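Local coordinates for extracellular protein containing a SCP domain (Bacillus anthracis, PDB 4IFA) that is of unknown function but is an extracellular protein pairing a CAP-associated N-terminal region with an SCP domain, and may have a role in virulence, at residues 53-58 and 102-107; 123-128 and 168-173; 304-309 and 313-318. All coordinates share one frame; numbering follows the deposited sequence.

Contact 1. Residues 53-58 and 102-107; sequences NMIGGD and VTAYVA
Ile55 reaches Thr103 and Ala104 through its longer branch: CG1 stands beside the backbone N (chi1 -56°), and a second turn at chi2 (-68°) carries CD1 over the Thr103-Ala104 peptide. The contact sets the type II turn that follows the short helix 51-54 against strand 100-106 of the antiparallel seven-stranded sheet, just where Val102 and Thr103 form a classic beta bulge opposite Gly95. The touching atom, Ile55 CD1, lies 3.7 Å from Thr103 C. Isoleucine suits the place because it is wholly apolar and its longer branch spans the gap to the strand. Ala104 suits the receiving side, since its small CB points toward the loop and lets the methyl come close to the main chain. Thr103 directs its own side chain away, and its OG1 is bonded to Tyr182 O on the adjoining strand. Ile55 is the second residue of the turn, which runs from Met54 to Gly57, and Gly56 the third, with the positive phi (95°) that favours glycine. Backbone bonds from Gly56 and Gly57 to Val101 tie this turn to the same strand. The side-chain contact itself ends in two methyls, Ile55 CD1 and Ala104 CB, 4.1 Å apart.

Contact 2. Residues 123-128 and 168-173; sequences EDVYKK and LYFDHF
Val125, Phe170 and Leu168 carry this buried contact, in which helix 122-128 packs on strand 164-171 of the seven-stranded antiparallel sheet. Val125 points from the helix toward the strand and touches both partners with its fork. Val125 CG1, anti to the backbone N (chi1 169°), lies 3.7 Å from Leu168 CD1, the two side chains running antiparallel as they pass alongside each other, and it also borders Phe170 CZ. Val125 CG2 meets the far end of the Phe170 ring, 3.8 Å from Phe170 CZ, and the approach is at the ring edge, close to its plane, rather than over a face. The branched valine therefore fits its place: short enough to keep the helix near the sheet, yet wide enough to touch both residues. Leu168 and Phe170, two positions apart on the strand, present their side chains on the same side of the sheet, and both also pack on Leu177 of the neighbouring strand. Tyr122, at the start of the helix, meets the Phe170 ring edge-to-face. With methyls and aromatic carbons as the touching groups, the helix is held on the sheet here by dispersion and the exclusion of water, which depend on close fit more than on precise angles.

Contact 3. Residues 304-309 and 313-318; sequences GWLNSE and KNLLNE
Helix 298-306 ends as Asn307 leaves helical backbone angles, Ser308 takes the N-cap position, and helix 309-315 starts at once, its first turn closed by Lys313 N donating to Glu309 O at 3.1 Å. This helix-loop-helix corner belongs to the SCP domain, and both helices pack against its mixed beta sheet. The i to i+4 bond is moderately bent (N-H...O 150°), and the donor is tilted from the carbonyl plane. Ser308 OG bonds to His311 ND1 and does not cap a backbone N.

Leu315 fills the angle between the two helices. Its side chain points toward segment 304-309, and Leu315 CD1 touches the earlier helix at the backbone itself, 3.8 Å from Leu306 CA. Leu315 CD1 also lies 4.2 Å from Trp305 CB and 4.3 Å from Leu306 CD1, so one leucine branch meets two successive residues. Leucine suits this buried place because its fork carries an apolar tip well beyond CB. Trp305 joins with its base alone: the indole leads away to the sheet, where NE1 bonds to Ile291 O; its ring also meets that of His311, on helix 309-315. Leu306 also packs on Ile231 and Arg234 of helix 210-234.

At the solvent-exposed edge the chemistry changes. Lys313 CG sits beside its backbone N (chi1 -70°), which lays the chain next to the carbonyl of Glu309, with Lys313 CG 3.3 Å from Glu309 O. Glu309 OE1 and Lys313 NZ are 4.6 Å apart, beyond a salt bridge; a water joins them, accepting from Lys313 NZ and donating to Glu309 OE1. Long flexible charged residues suit this edge, where the opposite charges are probably mutually favourable even at this separation. The same water donates to the carbonyl that takes the helical bond, lying 2.8 Å from Glu309 O.

Overall arrangement
The contacts follow one another along the chain, each closing before the next opens. Contacts 1 and 2 lie in the CAP-associated N-terminal region, their centres 21 Å apart, and both reach the same seven-stranded sheet: strands 100-106 and 164-171 are separated by strand 176-183, and Tyr105 packs on Tyr169. Contact 3 belongs to the SCP domain, with its centre 19 Å from that of contact 2 and 28 Å from that of contact 1, on the opposite side of the chain's centre from contact 1. Contacts 2 and 3 meet at the boundary between the regions, where Asn307 probably hydrogen-bonds His172 and Phe170 O and Phe173 packs on segment 304-309, joining the two regions directly.

Contact 1. Residues 53-58 and 102-107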
loop_
_atom_site.group_PDB
_atom_site.type_symbol
_atom_site.label_atom_id
_atom_site.label_comp_id
_atom_site.label_asym_id
_atom_site.label_seq_id
_atom_site.Cartn_x
_atom_site.Cartn_y
_atom_site.Cartn_z
ATOM N N ASN A 53 17.396 -3.121 -7.655
ATOM C CA ASN A 53 18.672 -2.527 -8.115
ATOM C C ASN A 53 18.688 -1.009 -7.964
ATOM O O ASN A 53 19.763 -0.410 -7.872
ATOM C CB ASN A 53 18.963 -2.811 -9.619
ATOM C CG ASN A 53 19.298 -4.265 -9.965
ATOM O OD1 ASN A 53 19.132 -4.657 -11.146
ATOM N ND2 ASN A 53 19.807 -5.051 -9.007
HETATM N N MSE A 54 17.511 -0.375 -7.976
HETATM C CA MSE A 54 17.441 1.085 -7.845
HETATM C C MSE A 54 17.637 1.570 -6.397
HETATM O O MSE A 54 18.030 2.732 -6.159
HETATM C CB MSE A 54 16.113 1.603 -8.382
HETATM C CG MSE A 54 15.724 1.035 -9.746
HETATM SE SE MSE A 54 17.034 1.443 -11.116
HETATM C CE MSE A 54 16.655 3.103 -10.945
ATOM N N ILE A 55 17.371 0.699 -5.430
ATOM C CA ILE A 55 17.458 1.060 -4.024
ATOM C C ILE A 55 18.904 1.381 -3.687
ATOM O O ILE A 55 19.823 0.568 -3.937
ATOM C CB ILE A 55 16.921 -0.052 -3.073
ATOM C CG1 ILE A 55 15.480 -0.462 -3.389
ATOM C CG2 ILE A 55 17.021 0.411 -1.610
ATOM C CD1 ILE A 55 14.444 0.599 -3.112
ATOM N N GLY A 56 19.113 2.583 -3.142
ATOM C CA GLY A 56 20.445 3.080 -2.786
ATOM C C GLY A 56 21.071 3.934 -3.872
ATOM O O GLY A 56 22.094 4.597 -3.636
ATOM N N GLY A 57 20.513 3.871 -5.080
ATOM C CA GLY A 57 20.991 4.646 -6.209
ATOM C C GLY A 57 20.403 6.049 -6.167
ATOM O O GLY A 57 19.530 6.361 -5.325
ATOM N N ASP A 58 20.865 6.919 -7.046
ATOM C CA ASP A 58 20.316 8.258 -7.001
ATOM C C ASP A 58 19.109 8.449 -7.882
ATOM O O ASP A 58 18.700 7.548 -8.648
ATOM C CB ASP A 58 21.382 9.301 -7.211
ATOM C CG ASP A 58 22.002 9.288 -8.581
ATOM O OD1 ASP A 58 21.435 8.801 -9.559
ATOM O OD2 ASP A 58 23.105 9.844 -8.704
ATOM N N VAL A 102 15.271 5.318 -1.400
ATOM C CA VAL A 102 15.303 4.703 -0.077
ATOM C C VAL A 102 14.269 3.597 0.154
ATOM O O VAL A 102 14.404 2.822 1.091
ATOM C CB VAL A 102 15.183 5.778 1.048
ATOM C CG1 VAL A 102 16.343 6.811 0.922
ATOM C CG2 VAL A 102 13.830 6.474 1.116
ATOM N N THR A 103 13.270 3.519 -0.710
ATOM C CA THR A 103 12.197 2.532 -0.583
ATOM C C THR A 103 11.491 2.372 -1.893
ATOM O O THR A 103 11.639 3.202 -2.785
ATOM C CB THR A 103 11.226 2.976 0.557
ATOM O OG1 THR A 103 10.264 1.942 0.880
ATOM C CG2 THR A 103 10.459 4.223 0.211
ATOM N N ALA A 104 10.724 1.283 -2.038
ATOM C CA ALA A 104 9.850 1.106 -3.206
ATOM C C ALA A 104 8.772 0.119 -2.837
ATOM O O ALA A 104 9.006 -0.758 -2.017
ATOM C CB ALA A 104 10.616 0.607 -4.457
ATOM N N TYR A 105 7.611 0.270 -3.455
ATOM C CA TYR A 105 6.542 -0.696 -3.326
ATOM C C TYR A 105 6.140 -1.156 -4.726
ATOM O O TYR A 105 5.757 -0.357 -5.591
ATOM C CB TYR A 105 5.322 -0.107 -2.609
ATOM C CG TYR A 105 4.203 -1.111 -2.489
ATOM C CD1 TYR A 105 4.354 -2.222 -1.698
ATOM C CD2 TYR A 105 2.998 -0.971 -3.201
ATOM C CE1 TYR A 105 3.363 -3.183 -1.575
ATOM C CE2 TYR A 105 1.998 -1.973 -3.081
ATOM C CZ TYR A 105 2.205 -3.042 -2.271
ATOM O OH TYR A 105 1.207 -4.023 -2.093
ATOM N N VAL A 106 6.203 -2.479 -4.925
ATOM C CA VAL A 106 5.843 -3.165 -6.160
ATOM C C VAL A 106 4.498 -3.834 -6.042
ATOM O O VAL A 106 4.283 -4.615 -5.109
ATOM C CB VAL A 106 6.912 -4.255 -6.494
ATOM C CG1 VAL A 106 6.472 -5.052 -7.731
ATOM C CG2 VAL A 106 8.280 -3.609 -6.699
ATOM N N ALA A 107 3.578 -3.516 -6.965
ATOM C CA ALA A 107 2.270 -4.193 -7.038
ATOM C C ALA A 107 1.979 -4.799 -8.398
ATOM O O ALA A 107 1.121 -5.663 -8.511
ATOM C CB ALA A 107 1.158 -3.182 -6.679
#

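Contact 2. Residues 123-128 and 168-173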
loop_
_atom_site.group_PDB
_atom_site.type_symbol
_atom_site.label_atom_id
_atom_site.label_comp_id
_atom_site.label_asym_id
_atom_site.label_seq_id
_atom_site.Cartn_x
_atom_site.Cartn_y
_atom_site.Cartn_z
ATOM N N GLU A 123 4.328 -21.052 0.557
ATOM C CA GLU A 123 5.206 -22.200 0.880
ATOM C C GLU A 123 6.493 -22.149 0.042
ATOM O O GLU A 123 7.544 -22.589 0.507
ATOM C CB GLU A 123 4.446 -23.546 0.831
ATOM C CG GLU A 123 3.947 -23.928 -0.504
ATOM C CD GLU A 123 3.155 -25.219 -0.541
ATOM O OE1 GLU A 123 3.073 -25.773 -1.660
ATOM O OE2 GLU A 123 2.659 -25.705 0.498
ATOM N N ASP A 124 6.395 -21.706 -1.198
ATOM C CA ASP A 124 7.582 -21.617 -2.063
ATOM C C ASP A 124 8.455 -20.427 -1.730
ATOM O O ASP A 124 9.691 -20.537 -1.767
ATOM C CB ASP A 124 7.155 -21.554 -3.519
ATOM C CG ASP A 124 6.433 -22.815 -3.958
ATOM O OD1 ASP A 124 6.836 -23.939 -3.570
ATOM O OD2 ASP A 124 5.444 -22.738 -4.713
ATOM N N VAL A 125 7.853 -19.311 -1.329
ATOM C CA VAL A 125 8.605 -18.139 -0.904
ATOM C C VAL A 125 9.421 -18.484 0.354
ATOM O O VAL A 125 10.597 -18.188 0.421
ATOM C CB VAL A 125 7.675 -16.957 -0.637
ATOM C CG1 VAL A 125 8.400 -15.800 0.066
ATOM C CG2 VAL A 125 7.010 -16.496 -1.930
ATOM N N TYR A 126 8.797 -19.168 1.324
ATOM C CA TYR A 126 9.438 -19.473 2.593
ATOM C C TYR A 126 10.600 -20.382 2.411
ATOM O O TYR A 126 11.664 -20.114 2.931
ATOM C CB TYR A 126 8.436 -20.152 3.546
ATOM C CG TYR A 126 8.983 -20.388 4.942
ATOM C CD1 TYR A 126 8.652 -19.560 6.006
ATOM C CD2 TYR A 126 9.817 -21.452 5.194
ATOM C CE1 TYR A 126 9.167 -19.803 7.280
ATOM C CE2 TYR A 126 10.345 -21.684 6.446
ATOM C CZ TYR A 126 10.026 -20.842 7.479
ATOM O OH TYR A 126 10.565 -21.152 8.731
ATOM N N LYS A 127 10.366 -21.441 1.646
ATOM C CA LYS A 127 11.330 -22.515 1.489
ATOM C C LYS A 127 12.658 -22.027 0.997
ATOM O O LYS A 127 13.705 -22.553 1.409
ATOM C CB LYS A 127 10.783 -23.534 0.499
ATOM C CG LYS A 127 11.438 -24.881 0.578
ATOM C CD LYS A 127 10.840 -25.812 -0.447
ATOM C CE LYS A 127 9.368 -26.090 -0.198
ATOM N NZ LYS A 127 8.835 -27.041 -1.198
ATOM N N LYS A 128 12.646 -21.035 0.111
ATOM C CA LYS A 128 13.900 -20.580 -0.482
ATOM C C LYS A 128 14.709 -19.714 0.492
ATOM O O LYS A 128 15.933 -19.595 0.342
ATOM C CB LYS A 128 13.686 -19.934 -1.898
ATOM C CG LYS A 128 13.067 -18.578 -1.935
ATOM C CD LYS A 128 12.753 -18.077 -3.374
ATOM C CE LYS A 128 11.568 -18.810 -4.042
ATOM N NZ LYS A 128 11.198 -18.441 -5.467
ATOM N N LEU A 168 7.246 -8.667 2.431
ATOM C CA LEU A 168 6.552 -9.494 1.430
ATOM C C LEU A 168 5.085 -9.564 1.793
ATOM O O LEU A 168 4.706 -10.275 2.717
ATOM C CB LEU A 168 7.184 -10.888 1.358
ATOM C CG LEU A 168 8.706 -10.945 1.146
ATOM C CD1 LEU A 168 9.183 -12.412 1.204
ATOM C CD2 LEU A 168 9.098 -10.311 -0.163
ATOM N N TYR A 169 4.254 -8.835 1.049
ATOM C CA TYR A 169 2.835 -8.773 1.351
ATOM C C TYR A 169 2.095 -9.920 0.671
ATOM O O TYR A 169 2.130 -10.070 -0.556
ATOM C CB TYR A 169 2.240 -7.441 0.910
ATOM C CG TYR A 169 2.514 -6.248 1.803
ATOM C CD1 TYR A 169 1.933 -6.156 3.062
ATOM C CD2 TYR A 169 3.278 -5.161 1.366
ATOM C CE1 TYR A 169 2.109 -5.067 3.870
ATOM C CE2 TYR A 169 3.438 -4.047 2.173
ATOM C CZ TYR A 169 2.863 -4.010 3.409
ATOM O OH TYR A 169 2.942 -2.886 4.222
ATOM N N PHE A 170 1.404 -10.716 1.487
ATOM C CA PHE A 170 0.598 -11.844 1.009
ATOM C C PHE A 170 -0.901 -11.593 1.200
ATOM O O PHE A 170 -1.312 -10.889 2.117
ATOM C CB PHE A 170 0.949 -13.110 1.782
ATOM C CG PHE A 170 2.251 -13.702 1.397
ATOM C CD1 PHE A 170 2.325 -14.626 0.366
ATOM C CD2 PHE A 170 3.424 -13.300 2.010
ATOM C CE1 PHE A 170 3.572 -15.152 -0.044
ATOM C CE2 PHE A 170 4.640 -13.814 1.614
ATOM C CZ PHE A 170 4.714 -14.722 0.588
ATOM N N ASP A 171 -1.676 -12.223 0.331
ATOM C CA ASP A 171 -3.088 -12.454 0.537
ATOM C C ASP A 171 -3.136 -13.823 1.208
ATOM O O ASP A 171 -2.864 -14.835 0.560
ATOM C CB ASP A 171 -3.780 -12.483 -0.828
ATOM C CG ASP A 171 -5.251 -12.798 -0.721
ATOM O OD1 ASP A 171 -5.665 -13.537 0.207
ATOM O OD2 ASP A 171 -6.026 -12.241 -1.538
ATOM N N HIS A 172 -3.400 -13.856 2.508
ATOM C CA HIS A 172 -3.348 -15.145 3.246
ATOM C C HIS A 172 -4.478 -16.056 2.877
ATOM O O HIS A 172 -4.437 -17.257 3.212
ATOM C CB HIS A 172 -3.290 -14.986 4.770
ATOM C CG HIS A 172 -4.620 -14.843 5.434
ATOM N ND1 HIS A 172 -5.285 -13.640 5.530
ATOM C CD2 HIS A 172 -5.394 -15.753 6.077
ATOM C CE1 HIS A 172 -6.421 -13.819 6.182
ATOM N NE2 HIS A 172 -6.509 -15.095 6.538
ATOM N N PHE A 173 -5.525 -15.537 2.235
ATOM C CA PHE A 173 -6.663 -16.418 1.841
ATOM C C PHE A 173 -6.285 -17.230 0.603
ATOM O O PHE A 173 -6.695 -18.383 0.480
ATOM C CB PHE A 173 -7.934 -15.606 1.557
ATOM C CG PHE A 173 -8.469 -14.877 2.765
ATOM C CD1 PHE A 173 -9.036 -15.573 3.805
ATOM C CD2 PHE A 173 -8.465 -13.490 2.818
ATOM C CE1 PHE A 173 -9.553 -14.921 4.900
ATOM C CE2 PHE A 173 -8.987 -12.827 3.919
ATOM C CZ PHE A 173 -9.524 -13.529 4.945
#

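Contact 3. Residues 304-309 and 313-318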
loop_
_atom_site.group_PDB
_atom_site.type_symbol
_atom_site.label_atom_id
_atom_site.label_comp_id
_atom_site.label_asym_id
_atom_site.label_seq_id
_atom_site.Cartn_x
_atom_site.Cartn_y
_atom_site.Cartn_z
ATOM N N GLY A 304 -4.341 -4.692 5.016
ATOM C CA GLY A 304 -5.156 -5.095 6.165
ATOM C C GLY A 304 -6.566 -5.429 5.704
ATOM O O GLY A 304 -7.164 -6.449 6.123
ATOM N N TRP A 305 -7.137 -4.619 4.817
ATOM C CA TRP A 305 -8.478 -4.884 4.286
ATOM C C TRP A 305 -8.541 -6.169 3.460
ATOM O O TRP A 305 -9.466 -6.984 3.578
ATOM C CB TRP A 305 -9.016 -3.719 3.460
ATOM C CG TRP A 305 -9.275 -2.483 4.258
ATOM C CD1 TRP A 305 -9.792 -2.434 5.528
ATOM C CD2 TRP A 305 -9.149 -1.111 3.825
ATOM N NE1 TRP A 305 -9.957 -1.129 5.922
ATOM C CE2 TRP A 305 -9.566 -0.297 4.906
ATOM C CE3 TRP A 305 -8.688 -0.493 2.667
ATOM C CZ2 TRP A 305 -9.536 1.099 4.818
ATOM C CZ3 TRP A 305 -8.628 0.869 2.611
ATOM C CH2 TRP A 305 -9.082 1.645 3.662
ATOM N N LEU A 306 -7.545 -6.385 2.614
ATOM C CA LEU A 306 -7.496 -7.604 1.768
ATOM C C LEU A 306 -7.498 -8.853 2.616
ATOM O O LEU A 306 -8.097 -9.881 2.249
ATOM C CB LEU A 306 -6.235 -7.586 0.907
ATOM C CG LEU A 306 -6.055 -8.690 -0.130
ATOM C CD1 LEU A 306 -7.125 -8.580 -1.204
ATOM C CD2 LEU A 306 -4.635 -8.664 -0.715
ATOM N N ASN A 307 -6.836 -8.780 3.774
ATOM C CA ASN A 307 -6.708 -9.912 4.683
ATOM C C ASN A 307 -7.772 -10.055 5.773
ATOM O O ASN A 307 -7.628 -10.870 6.681
ATOM C CB ASN A 307 -5.311 -9.899 5.298
ATOM C CG ASN A 307 -4.277 -10.398 4.341
ATOM O OD1 ASN A 307 -4.192 -11.605 4.140
ATOM N ND2 ASN A 307 -3.462 -9.494 3.768
ATOM N N SER A 308 -8.884 -9.359 5.581
ATOM C CA SER A 308 -10.031 -9.428 6.529
ATOM C C SER A 308 -11.281 -9.795 5.729
ATOM O O SER A 308 -11.628 -9.064 4.796
ATOM C CB SER A 308 -10.204 -8.074 7.171
ATOM O OG SER A 308 -11.466 -8.014 7.870
ATOM N N GLU A 309 -11.996 -10.857 6.105
ATOM C CA GLU A 309 -13.139 -11.321 5.309
ATOM C C GLU A 309 -14.173 -10.250 4.985
ATOM O O GLU A 309 -14.624 -10.146 3.848
ATOM C CB GLU A 309 -13.864 -12.508 5.962
ATOM C CG GLU A 309 -13.072 -13.799 6.000
ATOM C CD GLU A 309 -13.053 -14.584 4.666
ATOM O OE1 GLU A 309 -13.197 -14.005 3.554
ATOM O OE2 GLU A 309 -12.829 -15.827 4.746
ATOM N N LYS A 313 -14.880 -8.597 1.177
ATOM C CA LYS A 313 -16.163 -8.678 0.483
ATOM C C LYS A 313 -16.440 -7.382 -0.293
ATOM O O LYS A 313 -16.915 -7.451 -1.425
ATOM C CB LYS A 313 -17.327 -9.050 1.436
ATOM C CG LYS A 313 -17.254 -10.491 1.918
ATOM C CD LYS A 313 -18.448 -11.001 2.697
ATOM C CE LYS A 313 -18.099 -12.399 3.283
ATOM N NZ LYS A 313 -17.524 -13.372 2.293
ATOM N N ASN A 314 -16.144 -6.204 0.292
ATOM C CA ASN A 314 -16.387 -4.961 -0.426
ATOM C C ASN A 314 -15.411 -4.794 -1.588
ATOM O O ASN A 314 -15.813 -4.451 -2.704
ATOM C CB ASN A 314 -16.309 -3.744 0.493
ATOM C CG ASN A 314 -17.458 -3.645 1.446
ATOM O OD1 ASN A 314 -18.617 -3.937 1.089
ATOM N ND2 ASN A 314 -17.161 -3.210 2.658
ATOM N N LEU A 315 -14.134 -5.114 -1.349
ATOM C CA LEU A 315 -13.142 -5.044 -2.421
ATOM C C LEU A 315 -13.521 -5.848 -3.635
ATOM O O LEU A 315 -13.298 -5.445 -4.765
ATOM C CB LEU A 315 -11.786 -5.554 -1.928
ATOM C CG LEU A 315 -11.090 -4.680 -0.898
ATOM C CD1 LEU A 315 -9.880 -5.439 -0.309
ATOM C CD2 LEU A 315 -10.606 -3.328 -1.425
ATOM N N LEU A 316 -14.121 -7.012 -3.401
ATOM C CA LEU A 316 -14.378 -7.982 -4.471
ATOM C C LEU A 316 -15.818 -8.010 -4.968
ATOM O O LEU A 316 -16.197 -8.889 -5.731
ATOM C CB LEU A 316 -13.943 -9.399 -4.033
ATOM C CG LEU A 316 -12.481 -9.560 -3.623
ATOM C CD1 LEU A 316 -12.160 -11.013 -3.306
ATOM C CD2 LEU A 316 -11.543 -8.995 -4.668
ATOM N N ASN A 317 -16.618 -7.020 -4.575
ATOM C CA ASN A 317 -18.017 -7.012 -4.978
ATOM C C ASN A 317 -18.179 -6.488 -6.382
ATOM O O ASN A 317 -17.929 -5.321 -6.645
ATOM C CB ASN A 317 -18.845 -6.186 -3.988
ATOM C CG ASN A 317 -20.345 -6.342 -4.205
ATOM O OD1 ASN A 317 -20.812 -6.860 -5.229
ATOM N ND2 ASN A 317 -21.118 -5.913 -3.210
ATOM N N GLU A 318 -18.593 -7.350 -7.302
ATOM C CA GLU A 318 -18.778 -6.939 -8.687
ATOM C C GLU A 318 -19.917 -5.902 -8.850
ATOM O O GLU A 318 -19.981 -5.183 -9.869
ATOM C CB GLU A 318 -19.043 -8.172 -9.578
ATOM C CG GLU A 318 -19.087 -7.854 -11.086
ATOM C CD GLU A 318 -18.880 -9.077 -11.969
ATOM O OE1 GLU A 318 -19.380 -10.170 -11.597
ATOM O OE2 GLU A 318 -18.228 -8.944 -13.041
HETATM O O HOH W 1 -14.793 -12.450 2.343
#